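Local coordinates for protein NAD(P)H-hydrate epimerase (Saccharomyces cerevisiae, PDB 1JZT) that catalyses the epimerization of the S and R forms of NAD(P)HX, the hydrated, damaged form of NAD(P)H, so that both can be repaired, at residues H60-A65 with L134-A139; Y86-F91 with F112-L117; H215-R220 with F235-T240. All coordinates share one frame; numbering follows the deposited sequence.

Contact 1: H60-A65 with L134-A139; sequences HVFVIA and LCIVDA
His60 O accepts a hydrogen bond from Leu134 N (2.7 Å), the first of five backbone bonds that join two parallel strands running 16° apart. At Val61, CG1 reaches both Cys135 SG and, at 3.8 Å, Val137 CG2. Cys135 SG stands between its own backbone N and carbonyl carbon (chi1 72°), which turns the sulfur toward the Val61 methyls. Phe62 uses both backbone polar atoms: its N donates to Cys135 O (3.0 Å), and its O receives Val137 N, with the Ile136 CA-H close by. Val63 lies side by side with Val137, CG2 to CG2 4.0 Å. Ile64 N then gives a nearly straight bond to Val137 O (3.0 Å, 173°), while Ile64 CD1 meets Ile136 CG2 on the face that Phe62 and Asp138 share. Ile64 O takes Ala139 N (3.0 Å), next to Ala65, which ends the strand. Asp138, predicted to bind the potassium ion, bonds through its carboxylate to Thr176 and Ser171. The pair forms the middle of the Rossmann-like sheet, strand 88-91 flanking 60-65 and strand 169-172 flanking 133-139, with helix 69-83 packed on Val61, Ala65 and Ala139.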
loop_
_atom_site.group_PDB
_atom_site.type_symbol
_atom_site.label_atom_id
_atom_site.label_comp_id
_atom_site.label_asym_id
_atom_site.label_seq_id
_atom_site.Cartn_x
_atom_site.Cartn_y
_atom_site.Cartn_z
ATOM N N HIS A 60 -1.344 12.319 12.390
ATOM C CA HIS A 60 -2.135 11.657 11.363
ATOM C C HIS A 60 -1.352 10.635 10.554
ATOM O O HIS A 60 -0.121 10.622 10.565
ATOM C CB HIS A 60 -2.704 12.702 10.398
ATOM C CG HIS A 60 -3.357 13.867 11.079
ATOM N ND1 HIS A 60 -2.640 14.932 11.583
ATOM C CD2 HIS A 60 -4.657 14.124 11.357
ATOM C CE1 HIS A 60 -3.471 15.795 12.142
ATOM N NE2 HIS A 60 -4.700 15.329 12.019
ATOM N N VAL A 61 -2.082 9.753 9.877
ATOM C CA VAL A 61 -1.472 8.775 8.989
ATOM C C VAL A 61 -1.848 9.341 7.619
ATOM O O VAL A 61 -3.019 9.301 7.226
ATOM C CB VAL A 61 -2.080 7.349 9.152
ATOM C CG1 VAL A 61 -1.556 6.437 8.049
ATOM C CG2 VAL A 61 -1.693 6.762 10.516
ATOM N N PHE A 62 -0.862 9.892 6.915
ATOM C CA PHE A 62 -1.094 10.497 5.607
ATOM C C PHE A 62 -1.081 9.462 4.489
ATOM O O PHE A 62 -0.030 8.940 4.123
ATOM C CB PHE A 62 -0.040 11.583 5.332
ATOM C CG PHE A 62 -0.386 12.495 4.177
ATOM C CD1 PHE A 62 -1.611 13.153 4.140
ATOM C CD2 PHE A 62 0.517 12.710 3.139
ATOM C CE1 PHE A 62 -1.938 14.009 3.086
ATOM C CE2 PHE A 62 0.200 13.569 2.074
ATOM C CZ PHE A 62 -1.026 14.216 2.052
ATOM N N VAL A 63 -2.263 9.175 3.950
ATOM C CA VAL A 63 -2.418 8.195 2.874
ATOM C C VAL A 63 -2.533 8.864 1.507
ATOM O O VAL A 63 -3.476 9.616 1.256
ATOM C CB VAL A 63 -3.685 7.334 3.102
ATOM C CG1 VAL A 63 -3.826 6.294 2.003
ATOM C CG2 VAL A 63 -3.616 6.665 4.471
ATOM N N ILE A 64 -1.581 8.581 0.619
ATOM C CA ILE A 64 -1.599 9.155 -0.726
ATOM C C ILE A 64 -2.062 8.082 -1.708
ATOM O O ILE A 64 -1.368 7.091 -1.940
ATOM C CB ILE A 64 -0.201 9.676 -1.134
ATOM C CG1 ILE A 64 0.347 10.588 -0.024
ATOM C CG2 ILE A 64 -0.299 10.454 -2.446
ATOM C CD1 ILE A 64 1.742 11.158 -0.304
ATOM N N ALA A 65 -3.238 8.292 -2.289
ATOM C CA ALA A 65 -3.826 7.328 -3.214
ATOM C C ALA A 65 -3.658 7.650 -4.694
ATOM O O ALA A 65 -3.999 8.747 -5.143
ATOM C CB ALA A 65 -5.314 7.155 -2.884
ATOM N N LEU A 134 2.411 10.860 11.609
ATOM C CA LEU A 134 3.045 9.690 12.220
ATOM C C LEU A 134 3.791 8.885 11.162
ATOM O O LEU A 134 4.932 8.472 11.367
ATOM C CB LEU A 134 1.978 8.805 12.870
ATOM C CG LEU A 134 2.386 7.380 13.247
ATOM C CD1 LEU A 134 3.410 7.390 14.387
ATOM C CD2 LEU A 134 1.143 6.609 13.656
ATOM N N CYS A 135 3.125 8.643 10.039
ATOM C CA CYS A 135 3.727 7.905 8.938
ATOM C C CYS A 135 2.934 8.197 7.678
ATOM O O CYS A 135 1.801 8.689 7.736
ATOM C CB CYS A 135 3.721 6.398 9.208
ATOM S SG CYS A 135 2.082 5.619 9.100
ATOM N N ILE A 136 3.541 7.890 6.538
ATOM C CA ILE A 136 2.920 8.125 5.250
ATOM C C ILE A 136 2.699 6.802 4.540
ATOM O O ILE A 136 3.582 5.945 4.512
ATOM C CB ILE A 136 3.816 9.018 4.372
ATOM C CG1 ILE A 136 4.057 10.353 5.079
ATOM C CG2 ILE A 136 3.163 9.236 3.002
ATOM C CD1 ILE A 136 5.231 11.142 4.514
ATOM N N VAL A 137 1.505 6.621 3.993
ATOM C CA VAL A 137 1.208 5.407 3.256
ATOM C C VAL A 137 1.291 5.733 1.775
ATOM O O VAL A 137 0.521 6.556 1.249
ATOM C CB VAL A 137 -0.206 4.865 3.546
ATOM C CG1 VAL A 137 -0.464 3.630 2.685
ATOM C CG2 VAL A 137 -0.341 4.524 5.016
ATOM N N ASP A 138 2.232 5.070 1.117
ATOM C CA ASP A 138 2.480 5.236 -0.305
ATOM C C ASP A 138 1.642 4.252 -1.104
ATOM O O ASP A 138 2.023 3.097 -1.269
ATOM C CB ASP A 138 3.974 5.010 -0.598
ATOM C CG ASP A 138 4.255 4.780 -2.070
ATOM O OD1 ASP A 138 3.551 5.380 -2.920
ATOM O OD2 ASP A 138 5.188 3.999 -2.385
ATOM N N ALA A 139 0.495 4.714 -1.585
ATOM C CA ALA A 139 -0.392 3.883 -2.385
ATOM C C ALA A 139 -0.572 4.546 -3.753
ATOM O O ALA A 139 -1.675 4.561 -4.312
ATOM C CB ALA A 139 -1.751 3.734 -1.683
#

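Contact 2: Y86-F91 with F112-L117; sequences YNPVVF and FKVPVL
The Phe91 ring meets Leu117 at its edge: Leu117 O lies near the ring plane, 3.9 Å from Phe91 CD1, and Leu117 CB approaches the same carbon. Trp124, from outside the two segments, stacks on this ring. Pro88 turns CG onto the Val114 methyls, 3.9 Å from Val114 CG2, the two side chains crossing at about a right angle, while Pro115 CD sits 3.5 Å from Pro88 O.

Two backbone bonds fix the register of the short parallel pairing. Val90 N donates to Pro115 O (2.9 Å), and Leu117 N donates to Val90 O at 2.7 Å. Val90 O also receives the CA-H of Val116; Val90 N and O are thus both bonded to residues 115-117. Leu117 has CG anti to its carbonyl carbon (chi1 -40°), which carries the branch back over Val90 O and brings CD1 to 3.9 Å from Val89 CG1. On the face opposite Phe91 and Leu117, Val90 and Val116 point together, and Val90 CG2 is 4.2 Å from Val114 CG1.

Lys113, with positive phi, is the C-prime residue of the Schellman motif that ends helix 100-111 and turns the chain into this strand. The contact closes the beta-alpha-beta crossover formed by strand 88-91, helix 100-111 and strand 116-117. Leu109 of that helix packs on Val90, Val114 and Val116, helix 69-83 adds Ala78 against Val90 and Lys82 against Pro88, and strand 60-65 pairs with the other edge of 88-91.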
loop_
_atom_site.group_PDB
_atom_site.type_symbol
_atom_site.label_atom_id
_atom_site.label_comp_id
_atom_site.label_asym_id
_atom_site.label_seq_id
_atom_site.Cartn_x
_atom_site.Cartn_y
_atom_site.Cartn_z
ATOM N N TYR A 86 -6.638 5.275 14.575
ATOM C CA TYR A 86 -5.713 6.272 14.041
ATOM C C TYR A 86 -6.454 7.463 13.435
ATOM O O TYR A 86 -7.680 7.456 13.324
ATOM C CB TYR A 86 -4.793 5.647 12.986
ATOM C CG TYR A 86 -3.877 4.577 13.539
ATOM C CD1 TYR A 86 -4.366 3.310 13.847
ATOM C CD2 TYR A 86 -2.534 4.845 13.800
ATOM C CE1 TYR A 86 -3.546 2.334 14.407
ATOM C CE2 TYR A 86 -1.697 3.877 14.363
ATOM C CZ TYR A 86 -2.209 2.629 14.667
ATOM O OH TYR A 86 -1.411 1.683 15.255
ATOM N N ASN A 87 -5.692 8.480 13.051
ATOM C CA ASN A 87 -6.240 9.690 12.453
ATOM C C ASN A 87 -5.799 9.775 10.999
ATOM O O ASN A 87 -4.963 10.607 10.634
ATOM C CB ASN A 87 -5.735 10.910 13.218
ATOM C CG ASN A 87 -6.071 10.843 14.687
ATOM O OD1 ASN A 87 -7.241 10.755 15.061
ATOM N ND2 ASN A 87 -5.048 10.880 15.534
ATOM N N PRO A 88 -6.368 8.918 10.141
ATOM C CA PRO A 88 -5.991 8.935 8.728
ATOM C C PRO A 88 -6.497 10.135 7.936
ATOM O O PRO A 88 -7.596 10.637 8.174
ATOM C CB PRO A 88 -6.557 7.612 8.213
ATOM C CG PRO A 88 -7.811 7.463 9.017
ATOM C CD PRO A 88 -7.382 7.880 10.409
ATOM N N VAL A 89 -5.659 10.595 7.010
ATOM C CA VAL A 89 -5.972 11.698 6.111
ATOM C C VAL A 89 -5.549 11.227 4.721
ATOM O O VAL A 89 -4.396 10.837 4.510
ATOM C CB VAL A 89 -5.185 12.985 6.461
ATOM C CG1 VAL A 89 -5.407 14.042 5.384
ATOM C CG2 VAL A 89 -5.634 13.522 7.807
ATOM N N VAL A 90 -6.486 11.261 3.780
ATOM C CA VAL A 90 -6.216 10.818 2.421
ATOM C C VAL A 90 -6.021 11.949 1.416
ATOM O O VAL A 90 -6.794 12.911 1.392
ATOM C CB VAL A 90 -7.365 9.925 1.889
ATOM C CG1 VAL A 90 -7.125 9.582 0.423
ATOM C CG2 VAL A 90 -7.469 8.653 2.723
ATOM N N PHE A 91 -4.980 11.810 0.596
ATOM C CA PHE A 91 -4.666 12.750 -0.480
ATOM C C PHE A 91 -4.942 11.938 -1.741
ATOM O O PHE A 91 -4.247 10.955 -2.034
ATOM C CB PHE A 91 -3.196 13.190 -0.413
ATOM C CG PHE A 91 -2.782 14.119 -1.529
ATOM C CD1 PHE A 91 -3.662 15.075 -2.026
ATOM C CD2 PHE A 91 -1.498 14.051 -2.064
ATOM C CE1 PHE A 91 -3.270 15.955 -3.041
ATOM C CE2 PHE A 91 -1.091 14.926 -3.082
ATOM C CZ PHE A 91 -1.981 15.878 -3.568
ATOM N N PHE A 112 -17.058 7.598 7.546
ATOM C CA PHE A 112 -16.221 7.490 8.740
ATOM C C PHE A 112 -15.509 8.786 9.087
ATOM O O PHE A 112 -14.629 8.811 9.951
ATOM C CB PHE A 112 -15.196 6.368 8.561
ATOM C CG PHE A 112 -15.721 5.021 8.932
ATOM C CD1 PHE A 112 -15.701 4.599 10.259
ATOM C CD2 PHE A 112 -16.300 4.198 7.973
ATOM C CE1 PHE A 112 -16.263 3.382 10.624
ATOM C CE2 PHE A 112 -16.866 2.977 8.332
ATOM C CZ PHE A 112 -16.846 2.570 9.657
ATOM N N LYS A 113 -15.899 9.857 8.406
ATOM C CA LYS A 113 -15.323 11.174 8.641
ATOM C C LYS A 113 -13.811 11.209 8.407
ATOM O O LYS A 113 -13.074 11.853 9.153
ATOM C CB LYS A 113 -15.624 11.632 10.070
ATOM C CG LYS A 113 -17.101 11.592 10.465
ATOM C CD LYS A 113 -17.950 12.572 9.663
ATOM C CE LYS A 113 -19.326 12.788 10.313
ATOM N NZ LYS A 113 -20.164 11.555 10.359
ATOM N N VAL A 114 -13.343 10.507 7.384
ATOM C CA VAL A 114 -11.920 10.521 7.067
ATOM C C VAL A 114 -11.693 11.548 5.964
ATOM O O VAL A 114 -12.213 11.405 4.863
ATOM C CB VAL A 114 -11.433 9.151 6.572
ATOM C CG1 VAL A 114 -10.015 9.276 6.032
ATOM C CG2 VAL A 114 -11.479 8.132 7.713
ATOM N N PRO A 115 -10.915 12.603 6.253
ATOM C CA PRO A 115 -10.628 13.655 5.272
ATOM C C PRO A 115 -10.054 13.107 3.966
ATOM O O PRO A 115 -9.206 12.213 3.979
ATOM C CB PRO A 115 -9.615 14.541 6.000
ATOM C CG PRO A 115 -9.970 14.355 7.440
ATOM C CD PRO A 115 -10.218 12.871 7.523
ATOM N N VAL A 116 -10.526 13.656 2.850
ATOM C CA VAL A 116 -10.069 13.272 1.519
ATOM C C VAL A 116 -9.739 14.567 0.772
ATOM O O VAL A 116 -10.634 15.264 0.291
ATOM C CB VAL A 116 -11.165 12.505 0.744
ATOM C CG1 VAL A 116 -10.644 12.076 -0.614
ATOM C CG2 VAL A 116 -11.615 11.290 1.544
ATOM N N LEU A 117 -8.448 14.879 0.687
ATOM C CA LEU A 117 -7.961 16.095 0.043
ATOM C C LEU A 117 -7.851 15.990 -1.483
ATOM O O LEU A 117 -7.579 14.917 -2.026
ATOM C CB LEU A 117 -6.589 16.452 0.626
ATOM C CG LEU A 117 -6.430 16.258 2.141
ATOM C CD1 LEU A 117 -5.035 16.680 2.575
ATOM C CD2 LEU A 117 -7.485 17.064 2.870
#

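Contact 3: H215-R220 with F235-T240; sequences HYVGGR and FGYEST
The Arg220 side chain runs antiparallel to that of Tyr237, across one face of its ring, and this packing of aliphatic chain on ring is the tight part of the contact. Arg220 CB lies 4.0 Å from the ring centroid and CG 3.4 Å from Tyr237 CD2. A water accepts from Tyr237 OH (2.7 Å) and donates to Gly219 O. The extended arginine chain carries the guanidinium beyond the ring, its plane 18° from the ring plane and one face over Tyr237 CB. Deeper in, Val217 CG1 rests on one face of the Phe235 ring, 4.2 Å from the centroid, a CH-pi contact. Gly218 ends strand 214-218, which pairs antiparallel with strand 243-245 at the margin of the sheet, and Gly219, whose backbone angles call for glycine (phi 92°), begins the loop that follows. Loop 235-240 leads into strand 243-245, and its aromatic rings pack on Leu244.

Toward solvent the contact becomes polar and sparser. Arg220 NH1 donates to Ser239 O (2.8 Å, 164°) from above the carbonyl plane and also bonds to Asp241 O. A leucine in its place would probably leave Ser239 O without its charged donor and the loop less firmly held. One water links Arg220 NH2 to Ser239 O.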
loop_
_atom_site.group_PDB
_atom_site.type_symbol
_atom_site.label_atom_id
_atom_site.label_comp_id
_atom_site.label_asym_id
_atom_site.label_seq_id
_atom_site.Cartn_x
_atom_site.Cartn_y
_atom_site.Cartn_z
ATOM N N HIS A 215 9.705 -5.805 6.072
ATOM C CA HIS A 215 8.927 -6.382 4.976
ATOM C C HIS A 215 7.796 -7.297 5.445
ATOM O O HIS A 215 8.003 -8.233 6.223
ATOM C CB HIS A 215 9.866 -7.164 4.037
ATOM C CG HIS A 215 9.253 -7.549 2.720
ATOM N ND1 HIS A 215 9.830 -8.481 1.880
ATOM C CD2 HIS A 215 8.142 -7.108 2.080
ATOM C CE1 HIS A 215 9.103 -8.595 0.782
ATOM N NE2 HIS A 215 8.073 -7.772 0.877
ATOM N N TYR A 216 6.598 -6.997 4.958
ATOM C CA TYR A 216 5.394 -7.767 5.245
ATOM C C TYR A 216 4.768 -8.189 3.921
ATOM O O TYR A 216 4.939 -7.521 2.892
ATOM C CB TYR A 216 4.350 -6.914 5.974
ATOM C CG TYR A 216 4.646 -6.545 7.410
ATOM C CD1 TYR A 216 4.432 -7.454 8.441
ATOM C CD2 TYR A 216 5.066 -5.259 7.743
ATOM C CE1 TYR A 216 4.620 -7.090 9.779
ATOM C CE2 TYR A 216 5.258 -4.882 9.071
ATOM C CZ TYR A 216 5.031 -5.804 10.081
ATOM O OH TYR A 216 5.198 -5.427 11.387
ATOM N N VAL A 217 4.043 -9.302 3.944
ATOM C CA VAL A 217 3.320 -9.753 2.763
ATOM C C VAL A 217 1.868 -9.847 3.231
ATOM O O VAL A 217 1.602 -10.244 4.370
ATOM C CB VAL A 217 3.791 -11.142 2.248
ATOM C CG1 VAL A 217 3.495 -12.233 3.261
ATOM C CG2 VAL A 217 3.109 -11.445 0.922
ATOM N N GLY A 218 0.941 -9.457 2.362
ATOM C CA GLY A 218 -0.471 -9.477 2.706
ATOM C C GLY A 218 -1.321 -10.038 1.583
ATOM O O GLY A 218 -0.810 -10.340 0.506
ATOM N N GLY A 219 -2.620 -10.176 1.830
ATOM C CA GLY A 219 -3.504 -10.733 0.820
ATOM C C GLY A 219 -3.587 -12.231 1.038
ATOM O O GLY A 219 -3.067 -13.019 0.248
ATOM N N ARG A 220 -4.250 -12.627 2.121
ATOM C CA ARG A 220 -4.382 -14.040 2.467
ATOM C C ARG A 220 -5.577 -14.687 1.770
ATOM O O ARG A 220 -6.638 -14.855 2.366
ATOM C CB ARG A 220 -4.512 -14.175 3.988
ATOM C CG ARG A 220 -4.457 -15.596 4.529
ATOM C CD ARG A 220 -4.396 -15.594 6.055
ATOM N NE ARG A 220 -4.303 -16.951 6.602
ATOM C CZ ARG A 220 -4.232 -17.230 7.900
ATOM N NH1 ARG A 220 -4.241 -16.245 8.798
ATOM N NH2 ARG A 220 -4.159 -18.493 8.306
ATOM N N PHE A 235 2.091 -18.285 1.802
ATOM C CA PHE A 235 2.740 -17.805 3.018
ATOM C C PHE A 235 2.104 -18.272 4.324
ATOM O O PHE A 235 0.883 -18.373 4.442
ATOM C CB PHE A 235 2.827 -16.281 2.975
ATOM C CG PHE A 235 3.671 -15.776 1.851
ATOM C CD1 PHE A 235 5.056 -15.739 1.971
ATOM C CD2 PHE A 235 3.090 -15.432 0.632
ATOM C CE1 PHE A 235 5.850 -15.371 0.888
ATOM C CE2 PHE A 235 3.874 -15.064 -0.453
ATOM C CZ PHE A 235 5.257 -15.035 -0.326
ATOM N N GLY A 236 2.957 -18.548 5.306
ATOM C CA GLY A 236 2.490 -19.028 6.592
ATOM C C GLY A 236 1.966 -17.975 7.552
ATOM O O GLY A 236 2.534 -17.762 8.629
ATOM N N TYR A 237 0.877 -17.320 7.163
ATOM C CA TYR A 237 0.244 -16.314 8.001
ATOM C C TYR A 237 -0.027 -16.951 9.358
ATOM O O TYR A 237 -0.492 -18.089 9.425
ATOM C CB TYR A 237 -1.077 -15.874 7.370
ATOM C CG TYR A 237 -0.893 -15.122 6.082
ATOM C CD1 TYR A 237 -0.540 -13.775 6.095
ATOM C CD2 TYR A 237 -1.028 -15.759 4.850
ATOM C CE1 TYR A 237 -0.325 -13.079 4.920
ATOM C CE2 TYR A 237 -0.809 -15.069 3.659
ATOM C CZ TYR A 237 -0.460 -13.731 3.704
ATOM O OH TYR A 237 -0.246 -13.030 2.541
ATOM N N GLU A 238 0.265 -16.218 10.429
ATOM C CA GLU A 238 0.052 -16.709 11.786
ATOM C C GLU A 238 -1.355 -16.411 12.278
ATOM O O GLU A 238 -1.908 -15.355 11.977
ATOM C CB GLU A 238 1.061 -16.063 12.740
ATOM C CG GLU A 238 2.505 -16.455 12.467
ATOM C CD GLU A 238 3.511 -15.618 13.237
ATOM O OE1 GLU A 238 3.141 -15.000 14.263
ATOM O OE2 GLU A 238 4.687 -15.594 12.815
ATOM N N SER A 239 -1.932 -17.345 13.031
ATOM C CA SER A 239 -3.270 -17.157 13.588
ATOM C C SER A 239 -4.252 -16.679 12.514
ATOM O O SER A 239 -4.348 -17.277 11.444
ATOM C CB SER A 239 -3.197 -16.141 14.732
ATOM O OG SER A 239 -4.448 -15.987 15.372
ATOM N N THR A 240 -4.979 -15.602 12.802
ATOM C CA THR A 240 -5.943 -15.050 11.855
ATOM C C THR A 240 -5.385 -13.803 11.158
ATOM O O THR A 240 -6.130 -13.076 10.507
ATOM C CB THR A 240 -7.275 -14.675 12.554
ATOM O OG1 THR A 240 -6.995 -13.802 13.651
ATOM C CG2 THR A 240 -7.996 -15.928 13.081
HETATM O O HOH W 1 -0.457 -14.063 0.031
HETATM O O HOH W 2 -3.513 -19.759 10.703
#

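All three contacts reach the same sheet but differ in depth. Contact 1 is its buried middle, where aliphatic side chains and a run of backbone bonds do the work beside the predicted potassium site. Contact 2 adds the outermost parallel strand and is nested within the chain loop that contact 1 closes; the two touch directly, strands 60-65 and 88-91 pairing through Val63 with Val89 and Phe91, and Phe62 packing on Phe91. Contact 3 lies across the chain's centre from contact 1, about 21 Å between centres, touching neither of the others. There a loop packs against the end of a strand, and aromatic faces, an arginine and waters take over from the strand-to-strand bonding.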